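Local atomic coordinates of flavoprotein (Thermotoga maritima, PDB entry 5V8S), a protein that probably transfers electrons as an oxidoreductase, joining a metallo-beta-lactamase-like domain that holds a mu-oxo-diiron centre to a flavodoxin-like domain expected to bind FMN. Residues G104-T109 against Y133-V138; K234-G239 against Q249-H254; K284-S289 against E400-L405; E344-A349 against K376-R381. The protein carries 1 engineered substitution. All coordinates share one frame; numbering follows the deposited sequence.

Interactions 1 and 2 belong to the metallo-beta-lactamase-like part of the chain, interactions 3 and 4 to the flavodoxin-like part. Interaction 1 lies at the surface; the other three are buried. A helix meets the turn after another helix in interaction 1, an edge strand in interaction 2, and the loop leading into an edge strand in interaction 4. Interaction 3 alone sets two helices against each other. No hydrogen bond joins the paired segments, although in interaction 3 the serine bonds to a residue just before the second segment. Interaction 2 is pure leucine packing, interactions 1 and 4 add an aromatic ring, and interaction 3 brings a serine hydroxyl against isoleucine.

Interaction 1. Residues G104-T109 against Y133-V138; sequences GSLPAT and YGIKDV
On the helical outer layer of the metallo-beta-lactamase-like fold, beside the seven-stranded sheet, the first turn of helix 106-113 rests on the turn that follows helix 123-133, with Pro107 over the ring of Tyr133 and Leu106 against Ile135. The proline CD stands over one ring face, 4.3 Å from the centroid of the Tyr133 ring and 15° off its normal, which makes this a CH-pi contact. Pro107 CG comes closer still, 3.5 Å from Tyr133 CD1, and the two side chains meet nearly at right angles. The phenol reaches past the proline: Tyr133 OH lies 3.5 Å from Gly104 CA, and its hydrogen-bond partner is Ser103 OG, one residue before Gly104. One ring is therefore held by a face contact and by its hydroxyl. Beside this pair, CG of Leu106, turned anti to the backbone N (chi1 -177°), carries the CD2 branch to Ile135 CD1, 3.7 Å away. Gly134, the first residue beyond helix 123-133, has positive phi; the chain turns there, and Tyr133 and Ile135 on either side of it in sequence both point toward segment 104-109. The side chain of Tyr133 is about 10 Å from the bound mu-oxo-diiron. Around the contact, Leu106 also packs on Leu129 of helix 123-133, Ser105 and Thr109 touch Phe77 of helix 74-82, and Ile135 lies on Ile119 of strand 118-121.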
loop_
_atom_site.group_PDB
_atom_site.type_symbol
_atom_site.label_atom_id
_atom_site.label_comp_id
_atom_site.label_asym_id
_atom_site.label_seq_id
_atom_site.Cartn_x
_atom_site.Cartn_y
_atom_site.Cartn_z
ATOM N N GLY A 104 7.820 23.394 12.357
ATOM C CA GLY A 104 7.208 22.920 13.585
ATOM C C GLY A 104 7.829 23.498 14.842
ATOM O O GLY A 104 7.184 23.539 15.900
ATOM N N SER A 105 9.094 23.916 14.757
ATOM C CA SER A 105 9.808 24.529 15.873
ATOM C C SER A 105 9.502 26.005 16.049
ATOM O O SER A 105 9.966 26.591 17.030
ATOM C CB SER A 105 11.318 24.362 15.668
ATOM O OG SER A 105 11.739 24.851 14.399
ATOM N N LEU A 106 8.745 26.613 15.138
ATOM C CA LEU A 106 8.545 28.062 15.185
ATOM C C LEU A 106 7.825 28.525 16.444
ATOM O O LEU A 106 8.303 29.480 17.089
ATOM C CB LEU A 106 7.862 28.538 13.893
ATOM C CG LEU A 106 7.644 30.049 13.745
ATOM C CD1 LEU A 106 8.954 30.829 13.863
ATOM C CD2 LEU A 106 6.936 30.348 12.406
ATOM N N PRO A 107 6.706 27.923 16.866
ATOM C CA PRO A 107 6.055 28.428 18.086
ATOM C C PRO A 107 6.981 28.445 19.288
ATOM O O PRO A 107 7.034 29.444 20.028
ATOM C CB PRO A 107 4.851 27.487 18.260
ATOM C CG PRO A 107 4.553 27.002 16.894
ATOM C CD PRO A 107 5.900 26.881 16.207
ATOM N N ALA A 108 7.767 27.385 19.465
ATOM C CA ALA A 108 8.706 27.331 20.580
ATOM C C ALA A 108 9.793 28.384 20.428
ATOM O O ALA A 108 10.222 29.003 21.419
ATOM C CB ALA A 108 9.334 25.941 20.634
ATOM N N THR A 109 10.234 28.623 19.194
ATOM C CA THR A 109 11.255 29.636 18.955
ATOM C C THR A 109 10.733 31.011 19.336
ATOM O O THR A 109 11.427 31.790 20.001
ATOM C CB THR A 109 11.690 29.600 17.486
ATOM O OG1 THR A 109 12.190 28.296 17.173
ATOM C CG2 THR A 109 12.800 30.624 17.207
ATOM N N TYR A 133 -0.681 27.764 13.351
ATOM C CA TYR A 133 -0.111 28.152 14.633
ATOM C C TYR A 133 -0.754 29.375 15.264
ATOM O O TYR A 133 -0.383 29.717 16.385
ATOM C CB TYR A 133 1.396 28.438 14.493
ATOM C CG TYR A 133 2.187 27.319 13.839
ATOM C CD1 TYR A 133 2.265 26.054 14.427
ATOM C CD2 TYR A 133 2.854 27.522 12.636
ATOM C CE1 TYR A 133 2.981 25.022 13.825
ATOM C CE2 TYR A 133 3.582 26.512 12.032
ATOM C CZ TYR A 133 3.637 25.257 12.626
ATOM O OH TYR A 133 4.354 24.237 12.040
ATOM N N GLY A 134 -1.697 30.029 14.595
ATOM C CA GLY A 134 -2.246 31.265 15.109
ATOM C C GLY A 134 -1.293 32.436 15.069
ATOM O O GLY A 134 -1.548 33.447 15.729
ATOM N N ILE A 135 -0.198 32.328 14.322
ATOM C CA ILE A 135 0.774 33.414 14.204
ATOM C C ILE A 135 0.230 34.432 13.208
ATOM O O ILE A 135 -0.037 34.104 12.048
ATOM C CB ILE A 135 2.135 32.861 13.752
ATOM C CG1 ILE A 135 2.742 31.991 14.857
ATOM C CG2 ILE A 135 3.086 33.977 13.375
ATOM C CD1 ILE A 135 3.904 31.101 14.397
ATOM N N LYS A 136 0.102 35.686 13.644
ATOM C CA LYS A 136 -0.605 36.688 12.860
ATOM C C LYS A 136 0.267 37.823 12.353
ATOM O O LYS A 136 0.005 38.348 11.267
ATOM C CB LYS A 136 -1.755 37.283 13.681
ATOM C CG LYS A 136 -2.844 36.260 14.008
ATOM C CD LYS A 136 -4.118 36.909 14.517
ATOM C CE LYS A 136 -5.262 35.888 14.604
ATOM N NZ LYS A 136 -5.539 35.205 13.297
ATOM N N ASP A 137 1.303 38.216 13.082
ATOM C CA ASP A 137 2.040 39.419 12.690
ATOM C C ASP A 137 3.174 39.006 11.755
ATOM O O ASP A 137 4.340 38.872 12.139
ATOM C CB ASP A 137 2.490 40.217 13.909
ATOM C CG ASP A 137 1.334 40.999 14.563
ATOM O OD1 ASP A 137 0.337 41.315 13.870
ATOM O OD2 ASP A 137 1.422 41.307 15.772
ATOM N N VAL A 138 2.807 38.803 10.493
ATOM C CA VAL A 138 3.724 38.308 9.471
ATOM C C VAL A 138 3.860 39.356 8.373
ATOM O O VAL A 138 2.865 39.912 7.897
ATOM C CB VAL A 138 3.234 36.960 8.890
ATOM C CG1 VAL A 138 4.120 36.519 7.731
ATOM C CG2 VAL A 138 3.236 35.905 9.957
#

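Interaction 2. Residues K234-G239 against Q249-H254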
loop_
_atom_site.group_PDB
_atom_site.type_symbol
_atom_site.label_atom_id
_atom_site.label_comp_id
_atom_site.label_asym_id
_atom_site.label_seq_id
_atom_site.Cartn_x
_atom_site.Cartn_y
_atom_site.Cartn_z
ATOM N N LYS A 234 25.971 31.152 -6.232
ATOM C CA LYS A 234 27.249 30.642 -5.760
ATOM C C LYS A 234 27.113 29.505 -4.751
ATOM O O LYS A 234 28.065 28.731 -4.589
ATOM C CB LYS A 234 28.132 31.784 -5.218
ATOM C CG LYS A 234 27.896 32.239 -3.799
ATOM C CD LYS A 234 28.915 33.324 -3.418
ATOM C CE LYS A 234 28.818 33.720 -1.943
ATOM N NZ LYS A 234 29.583 34.960 -1.614
ATOM N N ALA A 235 25.944 29.337 -4.126
ATOM C CA ALA A 235 25.716 28.262 -3.179
ATOM C C ALA A 235 24.217 28.068 -3.064
ATOM O O ALA A 235 23.441 29.020 -3.189
ATOM C CB ALA A 235 26.324 28.563 -1.808
ATOM N N LEU A 236 23.822 26.809 -2.875
ATOM C CA LEU A 236 22.429 26.457 -2.631
ATOM C C LEU A 236 22.358 25.738 -1.295
ATOM O O LEU A 236 23.014 24.704 -1.104
ATOM C CB LEU A 236 21.875 25.589 -3.764
ATOM C CG LEU A 236 20.365 25.347 -3.717
ATOM C CD1 LEU A 236 19.828 25.201 -5.124
ATOM C CD2 LEU A 236 19.988 24.120 -2.891
ATOM N N LEU A 237 21.555 26.289 -0.377
ATOM C CA LEU A 237 21.438 25.833 1.006
ATOM C C LEU A 237 19.991 25.392 1.206
ATOM O O LEU A 237 19.111 26.222 1.515
ATOM C CB LEU A 237 21.774 26.969 1.976
ATOM C CG LEU A 237 23.258 27.243 2.272
ATOM C CD1 LEU A 237 24.101 27.315 1.012
ATOM C CD2 LEU A 237 23.399 28.494 3.113
ATOM N N PRO A 238 19.689 24.113 1.009
ATOM C CA PRO A 238 18.300 23.641 1.125
ATOM C C PRO A 238 17.924 23.200 2.521
ATOM O O PRO A 238 18.769 23.107 3.417
ATOM C CB PRO A 238 18.278 22.432 0.186
ATOM C CG PRO A 238 19.663 21.840 0.396
ATOM C CD PRO A 238 20.613 23.023 0.667
ATOM N N GLY A 239 16.645 22.850 2.686
ATOM C CA GLY A 239 16.106 22.437 3.964
ATOM C C GLY A 239 16.296 20.989 4.315
ATOM O O GLY A 239 16.043 20.615 5.457
ATOM N N GLN A 249 25.273 24.260 -9.493
ATOM C CA GLN A 249 24.636 24.061 -10.789
ATOM C C GLN A 249 24.445 22.580 -11.081
ATOM O O GLN A 249 23.503 22.204 -11.787
ATOM C CB GLN A 249 25.439 24.729 -11.911
ATOM C CG GLN A 249 24.650 24.894 -13.206
ATOM C CD GLN A 249 23.333 25.654 -13.019
ATOM O OE1 GLN A 249 23.294 26.732 -12.416
ATOM N NE2 GLN A 249 22.253 25.094 -13.548
ATOM N N ARG A 250 25.303 21.726 -10.524
ATOM C CA ARG A 250 25.132 20.289 -10.726
ATOM C C ARG A 250 23.804 19.829 -10.145
ATOM O O ARG A 250 23.110 18.986 -10.732
ATOM C CB ARG A 250 26.283 19.530 -10.066
ATOM C CG ARG A 250 26.255 18.033 -10.285
ATOM C CD ARG A 250 27.487 17.397 -9.654
ATOM N NE ARG A 250 27.539 15.956 -9.825
ATOM C CZ ARG A 250 28.529 15.193 -9.385
ATOM N NH1 ARG A 250 29.567 15.735 -8.760
ATOM N NH2 ARG A 250 28.487 13.880 -9.577
ATOM N N LEU A 251 23.445 20.366 -8.983
ATOM C CA LEU A 251 22.180 20.012 -8.362
ATOM C C LEU A 251 21.009 20.573 -9.158
ATOM O O LEU A 251 20.007 19.877 -9.371
ATOM C CB LEU A 251 22.163 20.506 -6.917
ATOM C CG LEU A 251 20.819 20.361 -6.206
ATOM C CD1 LEU A 251 20.521 18.905 -5.881
ATOM C CD2 LEU A 251 20.780 21.193 -4.965
ATOM N N LEU A 252 21.107 21.830 -9.602
ATOM C CA LEU A 252 20.024 22.395 -10.403
ATOM C C LEU A 252 19.837 21.613 -11.702
ATOM O O LEU A 252 18.700 21.349 -12.116
ATOM C CB LEU A 252 20.264 23.890 -10.641
ATOM C CG LEU A 252 20.223 24.701 -9.325
ATOM C CD1 LEU A 252 20.657 26.161 -9.539
ATOM C CD2 LEU A 252 18.856 24.647 -8.621
ATOM N N ASN A 253 20.939 21.223 -12.357
ATOM C CA ASN A 253 20.818 20.426 -13.576
ATOM C C ASN A 253 20.157 19.086 -13.284
ATOM O O ASN A 253 19.394 18.581 -14.108
ATOM C CB ASN A 253 22.185 20.188 -14.226
ATOM C CG ASN A 253 22.807 21.440 -14.781
ATOM O OD1 ASN A 253 22.131 22.427 -15.065
ATOM N ND2 ASN A 253 24.111 21.401 -14.949
ATOM N N HIS A 254 20.459 18.490 -12.126
ATOM C CA HIS A 254 19.826 17.227 -11.762
ATOM C C HIS A 254 18.323 17.406 -11.571
ATOM O O HIS A 254 17.532 16.597 -12.065
ATOM C CB HIS A 254 20.466 16.652 -10.497
ATOM C CG HIS A 254 19.969 15.290 -10.136
ATOM N ND1 HIS A 254 20.399 14.157 -10.784
ATOM C CD2 HIS A 254 19.066 14.881 -9.214
ATOM C CE1 HIS A 254 19.786 13.102 -10.273
ATOM N NE2 HIS A 254 18.982 13.512 -9.313
#
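Leu236 meets Leu251 and Leu252, successive residues of helix 248-260, with its two methyl groups. Its CD2 touches Leu251 CD2 at 3.7 Å, and its CD1 lies 3.7 Å from Leu252 CD2. The Leu251 methyl also comes within 4.1 Å of Leu236 CD1, so it faces both branches of the strand leucine. Leu236 and Leu251 cross nearly perpendicular to each other, whereas Leu252 approaches at a slant. The helix offers the two residues differently: the bond from CA to CB of Leu251 points toward the strand, while that of Leu252 leaves to one side and only its CD2 methyl reaches Leu236. With CG anti to the backbone N in Leu236 (chi1 -171°), the isobutyl group extends from the strand toward the helix. No polar group takes part across the contact. In the next shell, Leu236 also touches Ser178 and shares a backbone hydrogen bond with Trp244, whose side chain packs on Leu251; Leu252 lies against Ile233. On another side of the helix, Arg250 forms a salt bridge with Glu196 and His254 NE2 is hydrogen-bonded to Thr207 OG1, both on helix 196-214. Helix 248-260 thus packs on edge strand 235-238, which runs parallel to strand 175-179.

Interaction 3. Residues K284-S289 against E400-L405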
loop_
_atom_site.group_PDB
_atom_site.type_symbol
_atom_site.label_atom_id
_atom_site.label_comp_id
_atom_site.label_asym_id
_atom_site.label_seq_id
_atom_site.Cartn_x
_atom_site.Cartn_y
_atom_site.Cartn_z
ATOM N N LYS A 284 9.752 -13.161 -16.263
ATOM C CA LYS A 284 11.114 -13.679 -16.312
ATOM C C LYS A 284 11.601 -13.785 -17.752
ATOM O O LYS A 284 12.721 -13.368 -18.071
ATOM C CB LYS A 284 11.142 -15.044 -15.625
ATOM C CG LYS A 284 12.392 -15.866 -15.843
ATOM C CD LYS A 284 13.598 -15.163 -15.283
ATOM C CE LYS A 284 14.878 -15.937 -15.572
ATOM N NZ LYS A 284 16.050 -15.218 -15.019
ATOM N N LYS A 285 10.757 -14.298 -18.647
ATOM C CA LYS A 285 11.133 -14.387 -20.053
ATOM C C LYS A 285 11.270 -13.005 -20.689
ATOM O O LYS A 285 12.153 -12.793 -21.519
ATOM C CB LYS A 285 10.132 -15.266 -20.807
ATOM C CG LYS A 285 10.175 -16.703 -20.335
ATOM C CD LYS A 285 9.018 -17.510 -20.885
ATOM C CE LYS A 285 9.167 -18.997 -20.549
ATOM N NZ LYS A 285 7.980 -19.778 -20.962
ATOM N N ALA A 286 10.402 -12.057 -20.319
ATOM C CA ALA A 286 10.507 -10.695 -20.838
ATOM C C ALA A 286 11.805 -10.038 -20.379
ATOM O O ALA A 286 12.471 -9.336 -21.154
ATOM C CB ALA A 286 9.288 -9.890 -20.375
ATOM N N ILE A 287 12.193 -10.281 -19.125
ATOM C CA ILE A 287 13.425 -9.719 -18.589
ATOM C C ILE A 287 14.640 -10.327 -19.279
ATOM O O ILE A 287 15.600 -9.619 -19.615
ATOM C CB ILE A 287 13.450 -9.919 -17.061
ATOM C CG1 ILE A 287 12.391 -9.017 -16.410
ATOM C CG2 ILE A 287 14.831 -9.637 -16.501
ATOM C CD1 ILE A 287 11.998 -9.407 -14.977
ATOM N N ASP A 288 14.629 -11.648 -19.503
ATOM C CA ASP A 288 15.728 -12.267 -20.249
ATOM C C ASP A 288 15.826 -11.684 -21.652
ATOM O O ASP A 288 16.928 -11.443 -22.153
ATOM C CB ASP A 288 15.552 -13.786 -20.325
ATOM C CG ASP A 288 15.774 -14.464 -18.993
ATOM O OD1 ASP A 288 16.357 -13.833 -18.084
ATOM O OD2 ASP A 288 15.373 -15.642 -18.863
ATOM N N SER A 289 14.681 -11.464 -22.310
ATOM C CA SER A 289 14.695 -10.897 -23.653
ATOM C C SER A 289 15.245 -9.473 -23.643
ATOM O O SER A 289 16.032 -9.094 -24.519
ATOM C CB SER A 289 13.285 -10.916 -24.225
ATOM O OG SER A 289 13.259 -10.435 -25.548
ATOM N N GLU A 400 8.250 -10.547 -29.576
ATOM C CA GLU A 400 7.703 -9.508 -30.445
ATOM C C GLU A 400 7.535 -8.202 -29.686
ATOM O O GLU A 400 7.830 -7.124 -30.216
ATOM C CB GLU A 400 6.349 -9.930 -31.024
ATOM C CG GLU A 400 6.428 -10.893 -32.177
ATOM C CD GLU A 400 5.056 -11.348 -32.662
ATOM O OE1 GLU A 400 4.042 -11.033 -31.996
ATOM O OE2 GLU A 400 5.012 -12.031 -33.710
ATOM N N ALA A 401 7.050 -8.277 -28.447
ATOM C CA ALA A 401 6.817 -7.060 -27.681
ATOM C C ALA A 401 8.133 -6.375 -27.359
ATOM O O ALA A 401 8.252 -5.157 -27.488
ATOM C CB ALA A 401 6.061 -7.379 -26.394
ATOM N N ILE A 402 9.124 -7.142 -26.909
ATOM C CA ILE A 402 10.417 -6.545 -26.599
ATOM C C ILE A 402 11.059 -5.968 -27.860
ATOM O O ILE A 402 11.673 -4.894 -27.823
ATOM C CB ILE A 402 11.332 -7.554 -25.879
ATOM C CG1 ILE A 402 10.643 -8.155 -24.645
ATOM C CG2 ILE A 402 12.643 -6.879 -25.490
ATOM C CD1 ILE A 402 10.039 -7.160 -23.695
ATOM N N SER A 403 10.931 -6.664 -28.997
ATOM C CA SER A 403 11.451 -6.122 -30.253
ATOM C C SER A 403 10.754 -4.823 -30.640
ATOM O O SER A 403 11.390 -3.900 -31.162
ATOM C CB SER A 403 11.289 -7.139 -31.376
ATOM O OG SER A 403 12.116 -8.265 -31.164
ATOM N N LEU A 404 9.445 -4.738 -30.410
ATOM C CA LEU A 404 8.717 -3.504 -30.688
ATOM C C LEU A 404 9.261 -2.358 -29.848
ATOM O O LEU A 404 9.462 -1.241 -30.351
ATOM C CB LEU A 404 7.233 -3.725 -30.400
ATOM C CG LEU A 404 6.256 -2.616 -30.781
ATOM C CD1 LEU A 404 6.232 -2.446 -32.285
ATOM C CD2 LEU A 404 4.867 -2.937 -30.238
ATOM N N LEU A 405 9.531 -2.628 -28.568
ATOM C CA LEU A 405 10.106 -1.617 -27.687
ATOM C C LEU A 405 11.490 -1.184 -28.168
ATOM O O LEU A 405 11.810 0.010 -28.178
ATOM C CB LEU A 405 10.180 -2.180 -26.268
ATOM C CG LEU A 405 10.744 -1.205 -25.243
ATOM C CD1 LEU A 405 9.868 0.039 -25.160
ATOM C CD2 LEU A 405 10.865 -1.857 -23.888
#
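Ser289 and Ile402 face each other between helices 278-292 and 395-409, each pointing at the other from its CA, and the serine hydroxyl lies against the branch point of the isoleucine. Ser289 OG is 3.5 Å from Ile402 CB and 3.6 Å from both Ile402 CG1 and CG2, so the oxygen sits where the two branches part. That position follows from the serine torsion: OG is anti to the backbone N (chi1 -177°) and is carried out toward the neighbouring helix. Ser289 CB is also in contact, 3.8 Å from Ile402 CG1. The isoleucine is folded, with chi1 -53° and chi2 -51°, and its CD1 turns toward the preceding helical turn of the other segment. There the methyl lies 4.1 Å from the carbonyl oxygen of Ala286, and Ala286 CB is a looser neighbour at 4.4 Å from Ile402 CD1. One isoleucine thus spans the ridge made by Ala286 and Ser289, residues three apart on helix 278-292. Ile402 also packs on Ile324 of strand 322-327 and Leu356 of strand 354-360, in the flavodoxin-like sheet.

The nearest CA atoms, those of Ser289 and Ile402, are 6.8 Å apart, a close approach, consistent with the small side chains of Ala286 and Ser289 at this face. The hydroxyl makes only van der Waals contact with Ile402, and its polar need is met by Glu399 OE1 on the same helix as the isoleucine. A buried serine can therefore face a hydrocarbon side chain while its hydrogen bond still ties helix 278-292 to helix 395-409.

Interaction 4. Residues E344-A349 against K376-R381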
loop_
_atom_site.group_PDB
_atom_site.type_symbol
_atom_site.label_atom_id
_atom_site.label_comp_id
_atom_site.label_asym_id
_atom_site.label_seq_id
_atom_site.Cartn_x
_atom_site.Cartn_y
_atom_site.Cartn_z
ATOM N N GLU A 344 -0.067 6.209 -8.182
ATOM C CA GLU A 344 1.028 7.068 -7.744
ATOM C C GLU A 344 1.979 7.418 -8.880
ATOM O O GLU A 344 2.529 8.526 -8.884
ATOM C CB GLU A 344 1.778 6.463 -6.564
ATOM C CG GLU A 344 0.918 6.322 -5.312
ATOM C CD GLU A 344 0.232 7.593 -4.932
ATOM O OE1 GLU A 344 0.876 8.662 -4.976
ATOM O OE2 GLU A 344 -0.961 7.523 -4.587
ATOM N N ILE A 345 2.219 6.494 -9.825
ATOM C CA ILE A 345 3.025 6.847 -10.997
ATOM C C ILE A 345 2.349 7.960 -11.781
ATOM O O ILE A 345 2.998 8.930 -12.196
ATOM C CB ILE A 345 3.281 5.598 -11.872
ATOM C CG1 ILE A 345 4.261 4.674 -11.170
ATOM C CG2 ILE A 345 3.798 6.004 -13.292
ATOM C CD1 ILE A 345 4.350 3.295 -11.799
ATOM N N ILE A 346 1.024 7.865 -11.959
ATOM C CA ILE A 346 0.295 8.898 -12.695
ATOM C C ILE A 346 0.348 10.219 -11.948
ATOM O O ILE A 346 0.498 11.283 -12.557
ATOM C CB ILE A 346 -1.155 8.449 -12.936
ATOM C CG1 ILE A 346 -1.167 7.244 -13.863
ATOM C CG2 ILE A 346 -1.995 9.580 -13.497
ATOM C CD1 ILE A 346 -2.578 6.650 -14.046
ATOM N N ASP A 347 0.256 10.172 -10.619
ATOM C CA ASP A 347 0.249 11.403 -9.839
ATOM C C ASP A 347 1.624 12.064 -9.789
ATOM O O ASP A 347 1.720 13.303 -9.839
ATOM C CB ASP A 347 -0.234 11.127 -8.422
ATOM C CG ASP A 347 -0.525 12.406 -7.670
ATOM O OD1 ASP A 347 -1.419 13.159 -8.118
ATOM O OD2 ASP A 347 0.139 12.658 -6.647
ATOM N N LYS A 348 2.692 11.270 -9.655
ATOM C CA LYS A 348 4.010 11.801 -9.324
ATOM C C LYS A 348 5.023 11.721 -10.447
ATOM O O LYS A 348 6.005 12.460 -10.409
ATOM C CB LYS A 348 4.609 11.046 -8.128
ATOM C CG LYS A 348 3.781 11.136 -6.855
ATOM C CD LYS A 348 3.826 12.526 -6.236
ATOM C CE LYS A 348 3.146 12.534 -4.879
ATOM N NZ LYS A 348 3.436 13.754 -4.092
ATOM N N ALA A 349 4.836 10.812 -11.402
ATOM C CA ALA A 349 5.858 10.492 -12.384
ATOM C C ALA A 349 5.222 10.311 -13.756
ATOM O O ALA A 349 5.445 9.319 -14.453
ATOM C CB ALA A 349 6.635 9.258 -11.933
ATOM N N LYS A 376 -3.574 4.833 -20.552
ATOM C CA LYS A 376 -3.863 5.560 -21.779
ATOM C C LYS A 376 -4.263 7.004 -21.501
ATOM O O LYS A 376 -4.008 7.872 -22.334
ATOM C CB LYS A 376 -4.962 4.844 -22.564
ATOM C CG LYS A 376 -4.958 5.092 -24.062
ATOM C CD LYS A 376 -4.046 4.136 -24.816
ATOM C CE LYS A 376 -4.190 4.308 -26.324
ATOM N NZ LYS A 376 -3.224 3.451 -27.044
ATOM N N GLU A 377 -4.863 7.303 -20.342
ATOM C CA GLU A 377 -5.204 8.699 -20.048
ATOM C C GLU A 377 -3.975 9.588 -19.966
ATOM O O GLU A 377 -4.093 10.815 -20.087
ATOM C CB GLU A 377 -5.889 8.831 -18.688
ATOM C CG GLU A 377 -6.955 7.801 -18.398
ATOM C CD GLU A 377 -7.712 8.110 -17.123
ATOM O OE1 GLU A 377 -8.078 9.290 -16.914
ATOM O OE2 GLU A 377 -7.936 7.174 -16.329
ATOM N N THR A 378 -2.813 9.006 -19.735
ATOM C CA THR A 378 -1.659 9.751 -19.283
ATOM C C THR A 378 -0.731 10.055 -20.437
ATOM O O THR A 378 -1.027 9.790 -21.610
ATOM C CB THR A 378 -0.945 8.956 -18.191
ATOM O OG1 THR A 378 -0.270 7.818 -18.758
ATOM C CG2 THR A 378 -1.942 8.471 -17.173
ATOM N N LYS A 379 0.418 10.629 -20.096
ATOM C CA LYS A 379 1.404 10.928 -21.105
ATOM C C LYS A 379 2.125 9.679 -21.553
ATOM O O LYS A 379 2.750 9.700 -22.618
ATOM C CB LYS A 379 2.408 11.945 -20.574
ATOM C CG LYS A 379 1.800 13.301 -20.221
ATOM C CD LYS A 379 2.890 14.355 -19.992
ATOM C CE LYS A 379 2.622 15.197 -18.749
ATOM N NZ LYS A 379 3.699 16.214 -18.494
ATOM N N PHE A 380 2.033 8.581 -20.791
ATOM C CA PHE A 380 2.709 7.366 -21.218
ATOM C C PHE A 380 2.070 6.864 -22.501
ATOM O O PHE A 380 0.864 7.027 -22.724
ATOM C CB PHE A 380 2.662 6.283 -20.138
ATOM C CG PHE A 380 3.542 6.568 -18.960
ATOM C CD1 PHE A 380 4.899 6.274 -19.000
ATOM C CD2 PHE A 380 3.020 7.147 -17.815
ATOM C CE1 PHE A 380 5.721 6.558 -17.914
ATOM C CE2 PHE A 380 3.829 7.428 -16.726
ATOM C CZ PHE A 380 5.177 7.145 -16.767
ATOM N N ARG A 381 2.894 6.258 -23.347
ATOM C CA ARG A 381 2.467 5.729 -24.638
ATOM C C ARG A 381 2.571 4.211 -24.616
ATOM O O ARG A 381 3.679 3.660 -24.611
ATOM C CB ARG A 381 3.317 6.315 -25.757
ATOM C CG ARG A 381 3.163 7.825 -25.860
ATOM C CD ARG A 381 1.743 8.174 -26.301
ATOM N NE ARG A 381 1.511 9.608 -26.403
ATOM C CZ ARG A 381 2.056 10.386 -27.329
ATOM N NH1 ARG A 381 2.889 9.871 -28.224
ATOM N NH2 ARG A 381 1.776 11.683 -27.353
#
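Phe380 reaches from the loop before strand 381-388 to the end of helix 336-348. From CB, its CG stands anti to the carbonyl carbon (chi1 -72°), which sends the ring toward the helix. Near the root, Thr378 OG1 lies in the ring plane at its edge. The same oxygen accepts the backbone N-H of Phe380 at 3.2 Å, with an N-H...O angle of 148°, closing an ST turn; the Thr378 hydroxyl is also hydrogen-bonded to the backbone oxygen of Leu375. Farther out, Phe380 CE2 is 3.4 Å from Ala349 O and 3.7 Å from Ile345 CG2, the phenylalanine and isoleucine crossing at about a right angle. At the tip, Phe380 CZ comes to 3.2 Å from Ala349 O, which sits at the ring edge near its plane, where the positively polarised C-H bonds point. Ala349 is where the chain leaves the helix. Thr378 turns its other branch to the helix: CG2 touches CG1, CG2 and CD1 of Ile346, closest to CG1 at 3.6 Å. Glu344 pairs with Arg339 and Lys348 with Glu331, both of the second subunit. Ile345 packs on Phe325 and Phe380 on Leu323, both of strand 322-327, while Ala349 touches Val211 of helix 196-214.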